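PDB 7NJC: zinc finger (CCCH type) motif-containing protein from Toxoplasma gondii, which probably reads N6-methyladenosine in mRNA through its YTH domain, the part of the longer protein described here with bound N-methyladenosine. Local coordinates for residues S12-F17 with H55-F60; F17-N22 with R44-A49. All coordinates share one frame; numbering follows the deposited sequence.

Contact 1: residues S12-F17 with H55-F60; sequences STKRFF and HVLLLF. With TOE (2-[2-(2-methoxy-ethoxy)-ethoxy]-ethoxyl), chain C.
Phe17, His55 and Leu57 bury the most surface, together about half of it, in this parallel strand pair, in which Lys14, Arg15, Phe16 and Phe17 lie beside His55, Val56, Leu57 and Leu58 respectively. Leu57 N donates to Arg15 O at 2.8 Å in an almost straight bond (178°), and its O takes Phe17 N at 2.9 Å. Its side chain lies alongside that of Phe16, with CB 3.7 Å from Phe16 CD2. Leu57 CD2 makes an off-centre CH-pi contact with the same ring, 4.2 Å from the centroid. Phe17 emerges from the other face of the sheet, where CG1 of Val56 meets its ring obliquely at CD1 and CE1, at 3.8 Å from CD1; its backbone O is held by Leu59 N, which extends the ladder by one more rung. At the opposite end, His55 N reaches Thr13 O through a markedly bent bond (131°). Ether oxygen OI' of a bound polyether lies over the centre of one face of the His55 imidazole, 3.9 Å above its plane, whereas ND1 is buried with no partner in the model. Beyond CG the Lys14 chain is extended, carrying NZ into the curve of that polyether, whose four oxygens OC', OF', OI' and O2' all accept from it, OC' at 2.8 Å, much as a crown ether holds a cation. Helix 40-52 lies on the Phe17 face and helix 137-148 on the Phe16 face. The pair is the parallel core of the mixed sheet in the YTH domain, joined by a long connection through helix 24-33, edge strand 35-36 and helix 40-52.

Contact 2: residues F17-N22 with R44-A49; sequences FIIKSN and RKLSNA. With 6MD (N-methyladenosine), chain D; nucleotides of chain B.
Phe17 and Leu46 form the centre of this strand-to-helix contact, and the phenylalanine can be followed outward atom by atom. CB lies at the margin, 4.2 Å from Leu46 CD2. The same methyl then comes down on the ring, 3.7 Å from CG and about as close to CD1. It sits over the face in a CH-pi contact, 3.8 Å from the centroid and 16° off the ring normal. Farther out, Ala49 CB approaches CE1 and CZ obliquely, at 3.9 Å from CZ, while Phe17 CE2, across the ring from CD1, meets Lys45 CG obliquely at 4.2 Å. Lys45, Leu46 and Ala49 all approach from one side of the ring plane, the i, i+1, i+4 spacing of a helix face turned to a sheet. Leu46 reaches two strand residues because its CD1 is anti to CA (chi2 -175°): CD1 runs on to Ile19 CD1, 4.3 Å away, as CD2 rests on the phenylalanine. The Lys45 amine continues past the ring to Gly132 O, so only the aliphatic part of that chain joins the apolar packing. Farther along the segment the chemistry turns to nucleic acid. Lys20 NZ donates to OP1 of A5 of chain B, and Asn22 N, in the following loop, gives N3 of the bound N-methyladenosine a nearly straight bond of 3.1 Å. Helix 40-52 lies against one face of the central sheet; its segment 44-49 makes 145° with strand segment 17-21, roughly antiparallel, with Val56 of strand 53-62 beside Ala49, Trp36 of strand 35-36 beside Ile19, and Glu134 of strand 134-135 touching Phe17.

Together the two contacts illustrate how one strand can serve as sheet member, helix platform and ligand support. Both are largely buried and use strand 14-21, sharing Phe17; contact 2 is nested within the loop that contact 1 closes. Contact 1 is a lateral union within the sheet, dominated by backbone hydrogen bonds and opening at its polyether end onto a more exposed, polar border. Contact 2 stacks a helix on that sheet and is purely apolar between its segments. They meet directly: Phe60 of contact 1 packs on Ile19 of contact 2, and a probable hydrogen bond from Ile19 N to Leu59 O carries the parallel ladder onward toward the N-methyladenosine site.

Contact 1: residues S12-F17 with H55-F60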
loop_
_atom_site.group_PDB
_atom_site.type_symbol
_atom_site.label_atom_id
_atom_site.label_comp_id
_atom_site.label_asym_id
_atom_site.label_seq_id
_atom_site.Cartn_x
_atom_site.Cartn_y
_atom_site.Cartn_z
ATOM N N SER A 12 -12.577 13.651 1.617
ATOM C CA SER A 12 -13.281 12.650 0.816
ATOM C C SER A 12 -13.550 11.389 1.642
ATOM O O SER A 12 -13.149 11.275 2.806
ATOM C CB SER A 12 -12.530 12.342 -0.483
ATOM O OG SER A 12 -11.227 11.882 -0.203
ATOM N N THR A 13 -14.287 10.452 1.032
ATOM C CA THR A 13 -14.684 9.215 1.699
ATOM C C THR A 13 -13.625 8.119 1.594
ATOM O O THR A 13 -13.239 7.531 2.608
ATOM C CB THR A 13 -16.052 8.739 1.189
ATOM O OG1 THR A 13 -17.046 9.721 1.519
ATOM C CG2 THR A 13 -16.435 7.415 1.840
ATOM N N LYS A 14 -13.126 7.836 0.393
ATOM C CA LYS A 14 -12.099 6.812 0.245
ATOM C C LYS A 14 -11.037 7.283 -0.732
ATOM O O LYS A 14 -11.352 7.817 -1.802
ATOM C CB LYS A 14 -12.640 5.471 -0.274
ATOM C CG LYS A 14 -13.626 4.771 0.629
ATOM C CD LYS A 14 -13.812 3.333 0.171
ATOM C CE LYS A 14 -14.941 2.664 0.924
ATOM N NZ LYS A 14 -15.079 1.236 0.537
ATOM N N ARG A 15 -9.774 7.052 -0.371
ATOM C CA ARG A 15 -8.645 7.307 -1.253
ATOM C C ARG A 15 -7.759 6.076 -1.271
ATOM O O ARG A 15 -7.743 5.293 -0.315
ATOM C CB ARG A 15 -7.863 8.539 -0.811
ATOM C CG ARG A 15 -8.659 9.813 -1.087
ATOM C CD ARG A 15 -7.989 11.057 -0.529
ATOM N NE ARG A 15 -6.728 11.372 -1.193
ATOM C CZ ARG A 15 -5.951 12.385 -0.834
ATOM N NH1 ARG A 15 -6.318 13.172 0.172
ATOM N NH2 ARG A 15 -4.810 12.608 -1.473
ATOM N N PHE A 16 -7.036 5.909 -2.373
ATOM C CA PHE A 16 -6.328 4.666 -2.659
ATOM C C PHE A 16 -4.917 4.987 -3.119
ATOM O O PHE A 16 -4.737 5.762 -4.064
ATOM C CB PHE A 16 -7.039 3.890 -3.782
ATOM C CG PHE A 16 -8.489 3.572 -3.498
ATOM C CD1 PHE A 16 -9.497 4.512 -3.729
ATOM C CD2 PHE A 16 -8.845 2.320 -3.018
ATOM C CE1 PHE A 16 -10.824 4.205 -3.475
ATOM C CE2 PHE A 16 -10.167 2.012 -2.759
ATOM C CZ PHE A 16 -11.161 2.948 -2.989
ATOM N N PHE A 17 -3.921 4.361 -2.480
ATOM C CA PHE A 17 -2.518 4.594 -2.794
ATOM C C PHE A 17 -1.812 3.276 -3.041
ATOM O O PHE A 17 -2.046 2.292 -2.333
ATOM C CB PHE A 17 -1.817 5.313 -1.650
ATOM C CG PHE A 17 -2.384 6.674 -1.364
ATOM C CD1 PHE A 17 -3.478 6.819 -0.516
ATOM C CD2 PHE A 17 -1.844 7.803 -1.966
ATOM C CE1 PHE A 17 -4.021 8.081 -0.254
ATOM C CE2 PHE A 17 -2.367 9.059 -1.708
ATOM C CZ PHE A 17 -3.466 9.195 -0.857
ATOM N N HIS A 55 -11.446 6.712 4.765
ATOM C CA HIS A 55 -10.700 5.467 4.597
ATOM C C HIS A 55 -9.552 5.700 3.634
ATOM O O HIS A 55 -9.784 6.071 2.479
ATOM C CB HIS A 55 -11.602 4.367 4.022
ATOM C CG HIS A 55 -12.758 4.018 4.904
ATOM N ND1 HIS A 55 -14.050 4.422 4.644
ATOM C CD2 HIS A 55 -12.806 3.330 6.069
ATOM C CE1 HIS A 55 -14.849 3.980 5.600
ATOM N NE2 HIS A 55 -14.117 3.319 6.478
ATOM N N VAL A 56 -8.327 5.435 4.087
ATOM C CA VAL A 56 -7.147 5.454 3.227
ATOM C C VAL A 56 -6.756 4.004 2.983
ATOM O O VAL A 56 -6.387 3.288 3.921
ATOM C CB VAL A 56 -5.999 6.262 3.847
ATOM C CG1 VAL A 56 -4.749 6.162 2.973
ATOM C CG2 VAL A 56 -6.416 7.723 4.004
ATOM N N LEU A 57 -6.866 3.562 1.735
ATOM C CA LEU A 57 -6.549 2.189 1.366
ATOM C C LEU A 57 -5.165 2.130 0.730
ATOM O O LEU A 57 -4.800 2.985 -0.088
ATOM C CB LEU A 57 -7.583 1.616 0.390
ATOM C CG LEU A 57 -8.983 1.322 0.930
ATOM C CD1 LEU A 57 -8.911 0.690 2.316
ATOM C CD2 LEU A 57 -9.833 2.589 0.926
ATOM N N LEU A 58 -4.407 1.107 1.104
ATOM C CA LEU A 58 -3.034 0.923 0.657
ATOM C C LEU A 58 -2.980 -0.372 -0.130
ATOM O O LEU A 58 -3.389 -1.418 0.378
ATOM C CB LEU A 58 -2.087 0.849 1.857
ATOM C CG LEU A 58 -2.155 2.052 2.810
ATOM C CD1 LEU A 58 -1.231 1.839 3.988
ATOM C CD2 LEU A 58 -1.825 3.349 2.083
ATOM N N LEU A 59 -2.489 -0.299 -1.364
ATOM C CA LEU A 59 -2.497 -1.435 -2.280
ATOM C C LEU A 59 -1.047 -1.840 -2.461
ATOM O O LEU A 59 -0.276 -1.103 -3.080
ATOM C CB LEU A 59 -3.129 -1.038 -3.612
ATOM C CG LEU A 59 -4.660 -0.922 -3.622
ATOM C CD1 LEU A 59 -5.189 0.223 -2.776
ATOM C CD2 LEU A 59 -5.108 -0.768 -5.067
ATOM N N PHE A 60 -0.681 -3.006 -1.922
ATOM C CA PHE A 60 0.721 -3.375 -1.745
ATOM C C PHE A 60 1.247 -4.147 -2.944
ATOM O O PHE A 60 0.645 -5.141 -3.357
ATOM C CB PHE A 60 0.890 -4.247 -0.499
ATOM C CG PHE A 60 0.688 -3.511 0.779
ATOM C CD1 PHE A 60 -0.564 -3.448 1.358
ATOM C CD2 PHE A 60 1.756 -2.900 1.412
ATOM C CE1 PHE A 60 -0.755 -2.772 2.547
ATOM C CE2 PHE A 60 1.573 -2.218 2.602
ATOM C CZ PHE A 60 0.319 -2.157 3.175
HETATM O "O2'" TOE C . -15.244 0.407 -2.600
HETATM C "CA'" TOE C . -14.907 -0.951 -2.508
HETATM C "CB'" TOE C . -13.466 -1.071 -2.018
HETATM O "OC'" TOE C . -13.413 -0.709 -0.666
HETATM C "CD'" TOE C . -12.182 -0.969 -0.053
HETATM C "CE'" TOE C . -12.388 -1.297 1.426
HETATM O "OF'" TOE C . -12.877 -0.170 2.091
HETATM C "CG'" TOE C . -12.697 -0.204 3.479
HETATM C "CH'" TOE C . -14.053 -0.273 4.181
HETATM O "OI'" TOE C . -14.940 0.641 3.606
HETATM C "CK'" TOE C . -16.214 0.633 4.189
#

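Contact 2: residues F17-N22 with R44-A49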
loop_
_atom_site.group_PDB
_atom_site.type_symbol
_atom_site.label_atom_id
_atom_site.label_comp_id
_atom_site.label_asym_id
_atom_site.label_seq_id
_atom_site.Cartn_x
_atom_site.Cartn_y
_atom_site.Cartn_z
ATOM N N PHE A 17 -3.921 4.361 -2.480
ATOM C CA PHE A 17 -2.518 4.594 -2.794
ATOM C C PHE A 17 -1.812 3.276 -3.041
ATOM O O PHE A 17 -2.046 2.292 -2.333
ATOM C CB PHE A 17 -1.817 5.313 -1.650
ATOM C CG PHE A 17 -2.384 6.674 -1.364
ATOM C CD1 PHE A 17 -3.478 6.819 -0.516
ATOM C CD2 PHE A 17 -1.844 7.803 -1.966
ATOM C CE1 PHE A 17 -4.021 8.081 -0.254
ATOM C CE2 PHE A 17 -2.367 9.059 -1.708
ATOM C CZ PHE A 17 -3.466 9.195 -0.857
ATOM N N ILE A 18 -0.930 3.266 -4.028
ATOM C CA ILE A 18 -0.082 2.114 -4.286
ATOM C C ILE A 18 1.144 2.224 -3.397
ATOM O O ILE A 18 1.763 3.294 -3.300
ATOM C CB ILE A 18 0.298 2.038 -5.770
ATOM C CG1 ILE A 18 -0.967 1.753 -6.590
ATOM C CG2 ILE A 18 1.323 0.934 -6.000
ATOM C CD1 ILE A 18 -0.778 1.854 -8.060
ATOM N N ILE A 19 1.458 1.133 -2.704
ATOM C CA ILE A 19 2.625 1.029 -1.836
ATOM C C ILE A 19 3.588 0.047 -2.484
ATOM O O ILE A 19 3.186 -1.064 -2.855
ATOM C CB ILE A 19 2.220 0.545 -0.432
ATOM C CG1 ILE A 19 1.366 1.606 0.276
ATOM C CG2 ILE A 19 3.465 0.111 0.375
ATOM C CD1 ILE A 19 2.074 2.947 0.525
ATOM N N LYS A 20 4.849 0.454 -2.629
ATOM C CA LYS A 20 5.889 -0.414 -3.161
ATOM C C LYS A 20 6.866 -0.767 -2.048
ATOM O O LYS A 20 7.147 0.053 -1.170
ATOM C CB LYS A 20 6.649 0.269 -4.305
ATOM C CG LYS A 20 5.781 0.676 -5.498
ATOM C CD LYS A 20 5.130 -0.498 -6.217
ATOM C CE LYS A 20 6.170 -1.417 -6.844
ATOM N NZ LYS A 20 5.558 -2.336 -7.852
ATOM N N SER A 21 7.372 -1.997 -2.076
ATOM C CA SER A 21 8.377 -2.436 -1.117
ATOM C C SER A 21 9.536 -3.037 -1.885
ATOM O O SER A 21 9.322 -3.863 -2.771
ATOM C CB SER A 21 7.814 -3.502 -0.176
ATOM O OG SER A 21 8.817 -3.903 0.750
ATOM N N ASN A 22 10.763 -2.642 -1.543
ATOM C CA ASN A 22 11.902 -3.242 -2.227
ATOM C C ASN A 22 12.330 -4.581 -1.632
ATOM O O ASN A 22 13.239 -5.218 -2.171
ATOM C CB ASN A 22 13.077 -2.259 -2.341
ATOM C CG ASN A 22 13.483 -1.661 -1.008
ATOM O OD1 ASN A 22 13.372 -2.301 0.043
ATOM N ND2 ASN A 22 13.966 -0.418 -1.043
ATOM N N ARG A 44 4.179 12.305 4.845
ATOM C CA ARG A 44 3.378 13.518 4.921
ATOM C C ARG A 44 2.131 13.401 4.053
ATOM O O ARG A 44 1.031 13.774 4.480
ATOM C CB ARG A 44 4.232 14.716 4.509
ATOM C CG ARG A 44 5.314 15.066 5.525
ATOM C CD ARG A 44 4.896 16.231 6.418
ATOM N NE ARG A 44 3.450 16.451 6.427
ATOM C CZ ARG A 44 2.607 15.885 7.286
ATOM N NH1 ARG A 44 3.060 15.051 8.210
ATOM N NH2 ARG A 44 1.307 16.147 7.216
ATOM N N LYS A 45 2.273 12.849 2.845
ATOM C CA LYS A 45 1.118 12.706 1.963
ATOM C C LYS A 45 0.073 11.778 2.572
ATOM O O LYS A 45 -1.121 12.101 2.604
ATOM C CB LYS A 45 1.561 12.196 0.593
ATOM C CG LYS A 45 0.392 11.961 -0.356
ATOM C CD LYS A 45 0.826 11.965 -1.809
ATOM C CE LYS A 45 1.664 10.752 -2.152
ATOM N NZ LYS A 45 2.098 10.777 -3.584
ATOM N N LEU A 46 0.508 10.620 3.078
ATOM C CA LEU A 46 -0.442 9.683 3.675
ATOM C C LEU A 46 -1.052 10.238 4.954
ATOM O O LEU A 46 -2.230 9.993 5.240
ATOM C CB LEU A 46 0.226 8.341 3.951
ATOM C CG LEU A 46 0.569 7.497 2.727
ATOM C CD1 LEU A 46 1.109 6.149 3.182
ATOM C CD2 LEU A 46 -0.652 7.325 1.825
ATOM N N SER A 47 -0.266 10.976 5.746
ATOM C CA SER A 47 -0.811 11.578 6.962
ATOM C C SER A 47 -1.902 12.593 6.637
ATOM O O SER A 47 -2.953 12.619 7.296
ATOM C CB SER A 47 0.317 12.236 7.754
ATOM O OG SER A 47 1.252 11.262 8.191
ATOM N N ASN A 48 -1.666 13.442 5.633
ATOM C CA ASN A 48 -2.677 14.418 5.232
ATOM C C ASN A 48 -3.939 13.717 4.750
ATOM O O ASN A 48 -5.059 14.144 5.056
ATOM C CB ASN A 48 -2.132 15.334 4.129
ATOM C CG ASN A 48 -1.036 16.281 4.620
ATOM O OD1 ASN A 48 -0.929 16.578 5.812
ATOM N ND2 ASN A 48 -0.222 16.771 3.687
ATOM N N ALA A 49 -3.776 12.620 4.008
ATOM C CA ALA A 49 -4.940 11.863 3.557
ATOM C C ALA A 49 -5.677 11.235 4.734
ATOM O O ALA A 49 -6.908 11.276 4.790
ATOM C CB ALA A 49 -4.516 10.791 2.549
HETATM O "O5'" 6MD D . 13.382 4.576 -2.768
HETATM C "C5'" 6MD D . 12.027 4.303 -3.128
HETATM C "C4'" 6MD D . 11.697 2.848 -2.902
HETATM O "O4'" 6MD D . 11.536 2.587 -1.496
HETATM C "C3'" 6MD D . 10.448 2.309 -3.504
HETATM O "O3'" 6MD D . 10.354 2.173 -4.880
HETATM C "C2'" 6MD D . 10.090 1.159 -2.660
HETATM O "O2'" 6MD D . 9.869 -0.115 -3.157
HETATM C "C1'" 6MD D . 10.811 1.380 -1.347
HETATM N N9 6MD D . 10.042 1.468 -0.105
HETATM C C8 6MD D . 9.343 2.447 0.278
HETATM N N7 6MD D . 8.916 2.153 1.544
HETATM C C5 6MD D . 9.458 0.928 1.881
HETATM C C6 6MD D . 9.430 0.037 3.015
HETATM N N6 6MD D . 8.660 0.363 4.244
HETATM N N1 6MD D . 10.106 -1.106 2.981
HETATM C C2 6MD D . 10.823 -1.454 1.883
HETATM N N3 6MD D . 10.865 -0.651 0.800
HETATM C C4 6MD D . 10.214 0.535 0.763
HETATM C CZ 6MD D . 8.821 -0.480 5.380
ATOM P P C B 4 9.817 3.089 -6.009
ATOM O OP1 C B 4 10.975 3.360 -6.915
ATOM O OP2 C B 4 8.974 4.168 -5.442
ATOM O "O5'" C B 4 8.813 2.084 -6.716
ATOM C "C5'" C B 4 9.267 1.112 -7.633
ATOM C "C4'" C B 4 8.482 1.207 -8.909
ATOM O "O4'" C B 4 8.720 2.488 -9.531
ATOM C "C3'" C B 4 8.823 0.183 -9.972
ATOM O "O3'" C B 4 8.083 -1.005 -9.739
ATOM C "C2'" C B 4 8.431 0.891 -11.268
ATOM O "O2'" C B 4 7.037 0.749 -11.479
ATOM C "C1'" C B 4 8.695 2.363 -10.928
ATOM N N1 C B 4 9.964 2.916 -11.451
ATOM C C2 C B 4 10.137 3.122 -12.823
ATOM O O2 C B 4 9.238 2.779 -13.613
ATOM N N3 C B 4 11.299 3.672 -13.254
ATOM C C4 C B 4 12.246 4.036 -12.383
ATOM N N4 C B 4 13.370 4.573 -12.869
ATOM C C5 C B 4 12.085 3.861 -10.980
ATOM C C6 C B 4 10.933 3.315 -10.566
ATOM P P A B 5 8.705 -2.457 -10.017
ATOM O OP1 A B 5 7.723 -3.456 -9.524
ATOM O OP2 A B 5 10.099 -2.464 -9.492
ATOM O "O5'" A B 5 8.835 -2.532 -11.608
ATOM C "C5'" A B 5 7.708 -2.429 -12.476
ATOM C "C4'" A B 5 8.136 -2.261 -13.921
ATOM O "O4'" A B 5 9.028 -1.115 -14.020
ATOM C "C3'" A B 5 8.900 -3.439 -14.523
ATOM O "O3'" A B 5 8.638 -3.510 -15.928
ATOM C "C2'" A B 5 10.355 -3.040 -14.293
ATOM O "O2'" A B 5 11.279 -3.659 -15.161
ATOM C "C1'" A B 5 10.298 -1.527 -14.503
ATOM N N9 A B 5 11.318 -0.785 -13.753
ATOM C C8 A B 5 11.538 -0.853 -12.397
ATOM N N7 A B 5 12.507 -0.081 -11.967
ATOM C C5 A B 5 12.961 0.547 -13.118
ATOM C C6 A B 5 13.982 1.491 -13.327
ATOM N N6 A B 5 14.752 1.977 -12.347
ATOM N N1 A B 5 14.188 1.921 -14.591
ATOM C C2 A B 5 13.413 1.431 -15.570
ATOM N N3 A B 5 12.423 0.541 -15.497
ATOM C C4 A B 5 12.239 0.131 -14.227
#